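Local atomic coordinates of histidine kinase (PDB entry 7C1I), a protein that probably relays phosphoryl groups as a histidine-containing phosphotransfer (HPt) protein between receiver domains, including those of hybrid sensor histidine kinases, in a two-component regulatory system of Pseudomonas aeruginosa. Residues A49-S63 / L71-R83. Residues are numbered along the deposited sequence; the frame is centred on the assembly and turned at random. Where two conformers were deposited one is given.
Sequences AQALRHTAHSFKGGS and LAGYCKELEESAR
Lys60 and Glu79 fit into each other's helices as reciprocal knobs, a compact example of knobs-into-holes packing between antiparallel helices. Lys60 sits among Ala72, Cys75, Lys76 and Glu79, and Glu79 among Arg53, Ala56, His57 and Lys60. The two side chains cross at about a right angle, and a bend at chi3 (68°) turns the Lys60 chain so that NZ reaches the syn lone pair of Glu79 OE2 at 2.8 Å in a salt bridge. The other oxygen, OE1, lies at the edge of the His57 ring, 3.2 Å from CD2. A water bridges Glu79 OE1 to Arg53 NH1, and Arg83 NH1 adds a long salt bridge to OE1 from within its own helix. His57 and Lys60 belong to the His-x-x-Lys-Gly signature of HPt domains, and His57, beside Glu79, is probably the phosphoryl acceptor.

Small residues let the backbones come close: the segment axes approach to 7.8 Å, with their N-to-C directions 152° apart. Ala56 CB rests 3.4 Å from Cys75 O, and Ala82 CB lies 3.5 Å from Ala49 O. On the buried side, Cys75 SG makes an oblique sulfur-aromatic contact with Phe59, 4.0 Å from the ring centroid, while Leu71 CD2 touches the same ring near CE1 and CZ. Ser63 OG meets Leu71 CD2 at 3.4 Å and donates its hydrogen bond back to Phe59 O.

The contact joins two neighbouring helices of the HPt four-helix bundle. Phe59 continues inward to Ser33 of helix 22-45 and, together with Cys75, to Met97 of helix 90-112, whereas Leu52 packs on Ala43 of helix 22-45.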
loop_
_atom_site.group_PDB
_atom_site.type_symbol
_atom_site.label_atom_id
_atom_site.label_comp_id
_atom_site.label_asym_id
_atom_site.label_seq_id
_atom_site.Cartn_x
_atom_site.Cartn_y
_atom_site.Cartn_z
ATOM N N ALA A 49 1.360 18.881 12.605
ATOM C CA ALA A 49 0.304 19.436 11.726
ATOM C C ALA A 49 0.959 20.577 10.938
ATOM O O ALA A 49 0.618 20.770 9.753
ATOM C CB ALA A 49 -0.935 19.933 12.429
ATOM N N GLN A 50 1.821 21.392 11.555
ATOM C CA GLN A 50 2.292 22.593 10.812
ATOM C C GLN A 50 3.316 22.191 9.744
ATOM O O GLN A 50 3.474 22.817 8.676
ATOM C CB GLN A 50 2.789 23.637 11.813
ATOM C CG GLN A 50 1.705 24.184 12.731
ATOM C CD GLN A 50 0.603 24.894 11.983
ATOM O OE1 GLN A 50 -0.556 24.648 12.310
ATOM N NE2 GLN A 50 0.870 25.600 10.896
ATOM N N ALA A 51 4.057 21.100 9.964
ATOM C CA ALA A 51 5.021 20.591 8.960
ATOM C C ALA A 51 4.179 20.005 7.822
ATOM O O ALA A 51 4.522 20.154 6.631
ATOM C CB ALA A 51 6.045 19.639 9.528
ATOM N N LEU A 52 3.150 19.224 8.165
ATOM C CA LEU A 52 2.250 18.640 7.134
ATOM C C LEU A 52 1.717 19.780 6.259
ATOM O O LEU A 52 1.761 19.716 5.015
ATOM C CB LEU A 52 1.088 17.817 7.699
ATOM C CG LEU A 52 1.546 16.490 8.302
ATOM C CD1 LEU A 52 0.404 15.925 9.130
ATOM C CD2 LEU A 52 1.913 15.496 7.210
ATOM N N ARG A 53 1.243 20.863 6.881
ATOM C CA ARG A 53 0.565 21.968 6.152
ATOM C C ARG A 53 1.566 22.677 5.232
ATOM O O ARG A 53 1.241 22.843 4.040
ATOM C CB ARG A 53 0.104 22.997 7.190
ATOM C CG ARG A 53 -0.563 24.231 6.602
ATOM C CD ARG A 53 -0.439 25.592 7.265
ATOM N NE ARG A 53 0.836 25.954 7.867
ATOM C CZ ARG A 53 1.940 26.417 7.290
ATOM N NH1 ARG A 53 2.002 26.711 6.002
ATOM N NH2 ARG A 53 3.055 26.558 7.984
ATOM N N HIS A 54 2.785 22.922 5.719
ATOM C CA HIS A 54 3.811 23.719 4.992
ATOM C C HIS A 54 4.381 22.882 3.841
ATOM O O HIS A 54 4.352 23.371 2.693
ATOM C CB HIS A 54 4.945 24.160 5.927
ATOM C CG HIS A 54 6.027 24.892 5.205
ATOM N ND1 HIS A 54 5.985 26.259 5.018
ATOM C CD2 HIS A 54 7.199 24.479 4.678
ATOM C CE1 HIS A 54 7.061 26.654 4.368
ATOM N NE2 HIS A 54 7.824 25.574 4.143
ATOM N N THR A 55 4.624 21.591 4.095
ATOM C CA THR A 55 5.206 20.743 3.020
ATOM C C THR A 55 4.108 20.527 1.974
ATOM O O THR A 55 4.362 20.475 0.751
ATOM C CB THR A 55 5.716 19.408 3.580
ATOM O OG1 THR A 55 6.742 19.737 4.517
ATOM C CG2 THR A 55 6.255 18.520 2.478
ATOM N N ALA A 56 2.860 20.260 2.370
ATOM C CA ALA A 56 1.684 20.090 1.486
ATOM C C ALA A 56 1.483 21.308 0.577
ATOM O O ALA A 56 1.377 21.160 -0.657
ATOM C CB ALA A 56 0.379 19.731 2.150
ATOM N N HIS A 57 1.605 22.498 1.170
ATOM C CA HIS A 57 1.502 23.744 0.363
ATOM C C HIS A 57 2.647 23.787 -0.656
ATOM O O HIS A 57 2.315 24.165 -1.797
ATOM C CB HIS A 57 1.559 24.952 1.308
ATOM C CG HIS A 57 1.539 26.234 0.543
ATOM N ND1 HIS A 57 2.755 26.823 0.273
ATOM C CD2 HIS A 57 0.528 26.989 0.065
ATOM C CE1 HIS A 57 2.462 27.941 -0.364
ATOM N NE2 HIS A 57 1.150 27.989 -0.633
ATOM N N SER A 58 3.887 23.459 -0.276
ATOM C CA SER A 58 4.968 23.548 -1.294
ATOM C C SER A 58 4.632 22.573 -2.428
ATOM O O SER A 58 4.769 22.916 -3.620
ATOM C CB SER A 58 6.328 23.317 -0.692
ATOM O OG SER A 58 6.558 24.274 0.333
ATOM N N PHE A 59 4.379 21.344 -1.965
ATOM C CA PHE A 59 4.176 20.272 -2.976
ATOM C C PHE A 59 3.050 20.630 -3.951
ATOM O O PHE A 59 3.112 20.250 -5.139
ATOM C CB PHE A 59 3.848 18.937 -2.302
ATOM C CG PHE A 59 4.066 17.651 -3.057
ATOM C CD1 PHE A 59 4.655 17.609 -4.309
ATOM C CD2 PHE A 59 3.754 16.477 -2.391
ATOM C CE1 PHE A 59 4.830 16.366 -4.897
ATOM C CE2 PHE A 59 3.940 15.241 -2.988
ATOM C CZ PHE A 59 4.518 15.200 -4.237
ATOM N N LYS A 60 1.996 21.320 -3.504
ATOM C CA LYS A 60 0.826 21.771 -4.303
ATOM C C LYS A 60 1.396 22.685 -5.394
ATOM O O LYS A 60 1.026 22.421 -6.555
ATOM C CB LYS A 60 -0.178 22.483 -3.391
ATOM C CG LYS A 60 -1.399 23.041 -4.110
ATOM C CD LYS A 60 -2.321 23.865 -3.235
ATOM C CE LYS A 60 -1.645 25.157 -2.828
ATOM N NZ LYS A 60 -2.525 26.001 -1.985
ATOM N N GLY A 61 2.220 23.633 -4.937
ATOM C CA GLY A 61 2.812 24.509 -5.967
ATOM C C GLY A 61 3.664 23.767 -6.983
ATOM O O GLY A 61 3.569 24.046 -8.196
ATOM N N GLY A 62 4.625 22.963 -6.520
ATOM C CA GLY A 62 5.548 22.267 -7.437
ATOM C C GLY A 62 4.743 21.385 -8.374
ATOM O O GLY A 62 4.983 21.336 -9.600
ATOM N N SER A 63 3.711 20.696 -7.875
ATOM C CA SER A 63 2.826 19.818 -8.686
ATOM C C SER A 63 2.130 20.672 -9.751
ATOM O O SER A 63 2.076 20.301 -10.943
ATOM C CB SER A 63 1.858 19.036 -7.832
ATOM O OG SER A 63 2.672 18.188 -7.038
ATOM N N LEU A 71 -2.498 15.478 -8.405
ATOM C CA LEU A 71 -1.517 15.451 -7.288
ATOM C C LEU A 71 -1.653 16.771 -6.523
ATOM O O LEU A 71 -1.704 16.746 -5.281
ATOM C CB LEU A 71 -0.129 15.163 -7.867
ATOM C CG LEU A 71 0.985 15.129 -6.823
ATOM C CD1 LEU A 71 0.738 14.108 -5.721
ATOM C CD2 LEU A 71 2.292 14.821 -7.533
ATOM N N ALA A 72 -1.720 17.876 -7.272
ATOM C CA ALA A 72 -1.791 19.179 -6.568
ATOM C C ALA A 72 -3.093 19.270 -5.763
ATOM O O ALA A 72 -3.022 19.840 -4.654
ATOM C CB ALA A 72 -1.730 20.257 -7.622
ATOM N N GLY A 73 -4.179 18.642 -6.225
ATOM C CA GLY A 73 -5.494 18.625 -5.555
ATOM C C GLY A 73 -5.395 17.903 -4.221
ATOM O O GLY A 73 -5.822 18.392 -3.157
ATOM N N TYR A 74 -4.676 16.777 -4.208
ATOM C CA TYR A 74 -4.529 16.038 -2.926
ATOM C C TYR A 74 -3.668 16.892 -1.990
ATOM O O TYR A 74 -3.858 16.894 -0.758
ATOM C CB TYR A 74 -3.821 14.692 -3.103
ATOM C CG TYR A 74 -4.606 13.765 -3.996
ATOM C CD1 TYR A 74 -5.919 13.431 -3.708
ATOM C CD2 TYR A 74 -3.983 13.047 -5.004
ATOM C CE1 TYR A 74 -6.665 12.667 -4.590
ATOM C CE2 TYR A 74 -4.690 12.177 -5.816
ATOM C CZ TYR A 74 -6.029 11.931 -5.574
ATOM O OH TYR A 74 -6.773 11.126 -6.389
ATOM N N CYS A 75 -2.600 17.501 -2.513
ATOM C CA CYS A 75 -1.732 18.349 -1.652
ATOM C C CYS A 75 -2.603 19.456 -1.044
ATOM O O CYS A 75 -2.397 19.772 0.144
ATOM C CB CYS A 75 -0.654 19.020 -2.494
ATOM S SG CYS A 75 0.603 17.863 -3.098
ATOM N N LYS A 76 -3.498 20.060 -1.832
ATOM C CA LYS A 76 -4.366 21.151 -1.311
ATOM C C LYS A 76 -5.269 20.646 -0.179
ATOM O O LYS A 76 -5.396 21.296 0.878
ATOM C CB LYS A 76 -5.187 21.686 -2.488
ATOM C CG LYS A 76 -6.184 22.772 -2.105
ATOM C CD LYS A 76 -7.008 23.186 -3.306
ATOM C CE LYS A 76 -8.029 24.276 -3.053
ATOM N NZ LYS A 76 -9.310 23.707 -2.573
ATOM N N GLU A 77 -5.786 19.428 -0.363
ATOM C CA GLU A 77 -6.651 18.854 0.702
ATOM C C GLU A 77 -5.866 18.648 2.001
ATOM O O GLU A 77 -6.361 18.917 3.115
ATOM C CB GLU A 77 -7.214 17.511 0.235
ATOM C CG GLU A 77 -8.273 17.591 -0.849
ATOM C CD GLU A 77 -8.846 16.201 -1.066
ATOM O OE1 GLU A 77 -8.374 15.503 -1.986
ATOM O OE2 GLU A 77 -9.849 15.889 -0.390
ATOM N N LEU A 78 -4.618 18.187 1.883
ATOM C CA LEU A 78 -3.742 17.977 3.066
ATOM C C LEU A 78 -3.468 19.341 3.708
ATOM O O LEU A 78 -3.417 19.453 4.949
ATOM C CB LEU A 78 -2.489 17.173 2.704
ATOM C CG LEU A 78 -1.577 16.912 3.901
ATOM C CD1 LEU A 78 -2.356 16.173 4.979
ATOM C CD2 LEU A 78 -0.409 16.093 3.373
ATOM N N GLU A 79 -3.056 20.323 2.900
ATOM C CA GLU A 79 -2.691 21.659 3.443
ATOM C C GLU A 79 -3.870 22.204 4.258
ATOM O O GLU A 79 -3.662 22.615 5.416
ATOM C CB GLU A 79 -2.467 22.581 2.243
ATOM C CG GLU A 79 -2.087 23.961 2.749
ATOM C CD GLU A 79 -2.132 24.977 1.619
ATOM O OE1 GLU A 79 -1.887 26.144 1.985
ATOM O OE2 GLU A 79 -2.398 24.631 0.452
ATOM N N GLU A 80 -5.071 22.112 3.680
ATOM C CA GLU A 80 -6.270 22.754 4.284
ATOM C C GLU A 80 -6.644 21.966 5.544
ATOM O O GLU A 80 -7.026 22.608 6.543
ATOM C CB GLU A 80 -7.437 22.767 3.296
ATOM C CG GLU A 80 -7.152 23.767 2.189
ATOM C CD GLU A 80 -8.252 23.870 1.146
ATOM O OE1 GLU A 80 -9.232 23.100 1.172
ATOM O OE2 GLU A 80 -8.086 24.747 0.275
ATOM N N SER A 81 -6.658 20.632 5.471
ATOM C CA SER A 81 -7.064 19.878 6.687
ATOM C C SER A 81 -6.013 20.064 7.788
ATOM O O SER A 81 -6.356 20.305 8.964
ATOM C CB SER A 81 -7.372 18.444 6.344
ATOM O OG SER A 81 -6.269 17.819 5.706
ATOM N N ALA A 82 -4.708 20.021 7.501
ATOM C CA ALA A 82 -3.602 20.196 8.470
ATOM C C ALA A 82 -3.744 21.585 9.103
ATOM O O ALA A 82 -3.468 21.748 10.308
ATOM C CB ALA A 82 -2.212 19.936 7.940
ATOM N N ARG A 83 -4.212 22.561 8.317
ATOM C CA ARG A 83 -4.223 23.912 8.940
ATOM C C ARG A 83 -5.283 23.926 10.047
ATOM O O ARG A 83 -5.119 24.650 11.050
ATOM C CB ARG A 83 -4.406 24.987 7.863
ATOM C CG ARG A 83 -4.302 26.400 8.419
ATOM C CD ARG A 83 -4.504 27.430 7.325
ATOM N NE ARG A 83 -5.602 27.127 6.419
ATOM C CZ ARG A 83 -5.500 27.095 5.096
ATOM N NH1 ARG A 83 -4.346 27.326 4.493
ATOM N NH2 ARG A 83 -6.584 26.793 4.402
HETATM O O HOH W 1 0.040 27.048 4.187
#